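PfkB family carbohydrate kinase (Listeria grayi DSM 20601, PDB 4GM6) probably phosphorylates a sugar or related carbohydrate substrate, as PfkB-type kinases do. Local coordinates at residues G31-R36 with I75-P80. Residues are numbered along the deposited sequence; the frame is centred on the assembly and turned at random.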
ATOM      1  N   GLY C  31      13.062  23.655  21.285  1.00 43.88           N
ATOM      2  CA  GLY C  31      13.276  22.232  21.149  1.00 48.01           C
ATOM      3  C   GLY C  31      13.572  21.784  19.746  1.00 48.79           C
ATOM      4  O   GLY C  31      13.387  22.533  18.790  1.00 43.88           O
ATOM      5  N   GLU C  32      14.029  20.540  19.645  1.00 37.13           N
ATOM      6  CA  GLU C  32      14.452  19.970  18.381  1.00 42.86           C
ATOM      7  C   GLU C  32      13.319  19.193  17.725  1.00 40.10           C
ATOM      8  O   GLU C  32      12.580  18.486  18.415  1.00 37.23           O
ATOM      9  CB  GLU C  32      15.631  19.034  18.627  1.00 36.55           C
ATOM     10  CG  GLU C  32      16.053  18.271  17.387  1.00 37.07           C
ATOM     11  CD  GLU C  32      17.320  17.473  17.592  1.00 38.72           C
ATOM     12  OE1 GLU C  32      17.676  17.181  18.755  1.00 42.37           O
ATOM     13  OE2 GLU C  32      17.955  17.116  16.578  1.00 38.60           O
ATOM     14  N   LEU C  33      13.201  19.319  16.401  1.00 37.38           N
ATOM     15  CA  LEU C  33      12.290  18.507  15.615  1.00 41.49           C
ATOM     16  C   LEU C  33      13.005  17.268  15.088  1.00 43.84           C
ATOM     17  O   LEU C  33      14.138  17.350  14.620  1.00 32.89           O
ATOM     18  CB  LEU C  33      11.720  19.289  14.431  1.00 45.50           C
ATOM     19  CG  LEU C  33      10.565  20.231  14.776  1.00 52.75           C
ATOM     20  CD1 LEU C  33      11.155  21.540  15.270  1.00 43.00           C
ATOM     21  CD2 LEU C  33       9.656  20.471  13.580  1.00 41.56           C
ATOM     22  N   LEU C  34      12.331  16.126  15.159  1.00 34.16           N
ATOM     23  CA  LEU C  34      12.905  14.866  14.702  1.00 33.09           C
ATOM     24  C   LEU C  34      12.035  14.304  13.594  1.00 35.69           C
ATOM     25  O   LEU C  34      10.819  14.515  13.572  1.00 32.11           O
ATOM     26  CB  LEU C  34      12.945  13.847  15.851  1.00 28.67           C
ATOM     27  CG  LEU C  34      13.774  14.268  17.055  1.00 38.24           C
ATOM     28  CD1 LEU C  34      13.674  13.232  18.176  1.00 31.53           C
ATOM     29  CD2 LEU C  34      15.208  14.429  16.581  1.00 34.40           C
ATOM     30  N   MET C  35      12.630  13.567  12.676  1.00 30.49           N
ATOM     31  CA  MET C  35      11.785  12.790  11.792  1.00 31.58           C
ATOM     32  C   MET C  35      11.659  11.386  12.380  1.00 27.77           C
ATOM     33  O   MET C  35      12.670  10.709  12.627  1.00 30.21           O
ATOM     34  CB  MET C  35      12.330  12.731  10.378  1.00 27.43           C
ATOM     35  CG  MET C  35      11.492  11.804   9.495  1.00 28.46           C
ATOM     36  SD  MET C  35      11.941  11.848   7.750  1.00 38.30           S
ATOM     37  CE  MET C  35      13.680  11.440   7.814  1.00 41.59           C
ATOM     38  N   ARG C  36      10.435  10.959  12.643  1.00 23.47           N
ATOM     39  CA  ARG C  36      10.239   9.601  13.111  1.00 27.96           C
ATOM     40  C   ARG C  36       9.985   8.672  11.921  1.00 27.74           C
ATOM     41  O   ARG C  36       9.254   9.036  11.005  1.00 27.68           O
ATOM     42  CB  ARG C  36       9.089   9.488  14.114  1.00 26.48           C
ATOM     43  CG  ARG C  36       8.731   8.023  14.280  1.00 28.58           C
ATOM     44  CD  ARG C  36       7.776   7.685  15.410  1.00 41.81           C
ATOM     45  NE  ARG C  36       6.684   8.621  15.646  1.00 30.58           N
ATOM     46  CZ  ARG C  36       5.386   8.300  15.674  1.00 33.10           C
ATOM     47  NH1 ARG C  36       4.486   9.224  15.953  1.00 32.55           N
ATOM     48  NH2 ARG C  36       4.978   7.078  15.411  1.00 34.07           N
ATOM     49  N   ILE C  75       8.449  28.814  17.769  1.00 48.57           N
ATOM     50  CA  ILE C  75       9.437  27.891  18.301  1.00 49.58           C
ATOM     51  C   ILE C  75      10.845  28.264  17.889  1.00 52.93           C
ATOM     52  O   ILE C  75      11.140  28.451  16.699  1.00 44.92           O
ATOM     53  CB  ILE C  75       9.160  26.438  17.860  1.00 48.43           C
ATOM     54  CG1 ILE C  75      10.056  25.459  18.629  1.00 50.96           C
ATOM     55  CG2 ILE C  75       9.382  26.270  16.362  1.00 38.60           C
ATOM     56  CD1 ILE C  75       9.812  23.999  18.291  1.00 43.64           C
ATOM     57  N   ALA C  76      11.710  28.375  18.889  1.00 48.67           N
ATOM     58  CA  ALA C  76      13.135  28.548  18.651  1.00 51.27           C
ATOM     59  C   ALA C  76      13.728  27.161  18.364  1.00 54.50           C
ATOM     60  O   ALA C  76      13.763  26.300  19.244  1.00 53.19           O
ATOM     61  CB  ALA C  76      13.797  29.193  19.860  1.00 50.29           C
ATOM     62  N   THR C  77      14.165  26.933  17.129  1.00 46.97           N
ATOM     63  CA  THR C  77      14.741  25.641  16.775  1.00 47.37           C
ATOM     64  C   THR C  77      15.766  25.742  15.632  1.00 60.99           C
ATOM     65  O   THR C  77      15.946  26.809  15.044  1.00 47.70           O
ATOM     66  CB  THR C  77      13.643  24.622  16.419  1.00 44.21           C
ATOM     67  OG1 THR C  77      14.132  23.297  16.657  1.00 39.56           O
ATOM     68  CG2 THR C  77      13.232  24.771  14.953  1.00 44.68           C
ATOM     69  N   VAL C  78      16.440  24.630  15.335  1.00 50.67           N
ATOM     70  CA  VAL C  78      17.455  24.609  14.285  1.00 45.16           C
ATOM     71  C   VAL C  78      17.267  23.411  13.366  1.00 51.39           C
ATOM     72  O   VAL C  78      17.093  22.282  13.843  1.00 44.75           O
ATOM     73  CB  VAL C  78      18.878  24.514  14.864  1.00 46.19           C
ATOM     74  CG1 VAL C  78      19.903  24.477  13.735  1.00 47.42           C
ATOM     75  CG2 VAL C  78      19.151  25.668  15.825  1.00 52.36           C
ATOM     76  N   VAL C  79      17.316  23.659  12.055  1.00 42.91           N
ATOM     77  CA  VAL C  79      17.240  22.599  11.060  1.00 43.38           C
ATOM     78  C   VAL C  79      18.267  22.806   9.944  1.00 41.37           C
ATOM     79  O   VAL C  79      18.651  23.924   9.665  1.00 47.21           O
ATOM     80  CB  VAL C  79      15.844  22.531  10.406  1.00 48.42           C
ATOM     81  CG1 VAL C  79      14.769  22.382  11.469  1.00 47.91           C
ATOM     82  CG2 VAL C  79      15.608  23.763   9.544  1.00 45.57           C
ATOM     83  N   PRO C  80      18.697  21.716   9.280  1.00 50.25           N
ATOM     84  CA  PRO C  80      19.634  21.894   8.178  1.00 45.03           C
ATOM     85  C   PRO C  80      18.934  22.490   6.965  1.00 41.59           C
ATOM     86  O   PRO C  80      17.754  22.231   6.744  1.00 45.24           O
ATOM     87  CB  PRO C  80      20.083  20.466   7.879  1.00 40.41           C
ATOM     88  CG  PRO C  80      18.874  19.638   8.209  1.00 37.60           C
ATOM     89  CD  PRO C  80      18.308  20.304   9.450  1.00 43.13           C
TER
HETATM   90  O   HOH W   1      14.594  21.020  14.810  1.00 39.93           O
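Leu-33 lays its CD1 methyl across Thr-77, 3.9 Å from Thr-77 CG2, with the two side chains crossing at about a right angle. The same methyl also meets the end of Ile-75, where Leu-33 CD1 and Ile-75 CD1 lie 4.1 Å apart. Ile-75 gets there by stretching out: CG1 stands anti to the backbone N (chi1 -170°) and CD1 continues the extended line, finishing beside the carbonyl oxygen of Gly-31.

Polar contacts run alongside this small apolar patch. Thr-77 OG1 and Gly-31 O are modelled 2.4 Å apart, very short for a hydrogen bond, so the exact length is doubtful. Gly-31 N gives a weak bond to Ala-76 O at 3.4 Å. Beyond it the chains separate, and a water fills in for direct backbone pairing: it accepts from Leu-33 N at 2.7 Å and donates to both Thr-77 OG1 and Val-78 O. The buried threonine hydroxyl thus receives a bond from the water and, if the short contact is taken at face value, donates one to Gly-31 O.

This is where the chain leaves strand 27-30, the parallel neighbour of strand 73-79 in the large sheet of the ribokinase-like alpha/beta core, and crosses to strand 34-38 of the smaller projecting sheet, the beta lid, which in relatives covers the substrate site. Ala-76 is also paired through its backbone with Thr-29. Leu-92 of helix 83-94 packs against both Leu-33 and Ile-75, and Ala-88 of that helix touches Leu-33, while Phe-134 of helix 133-136 touches Glu-32 and Thr-77.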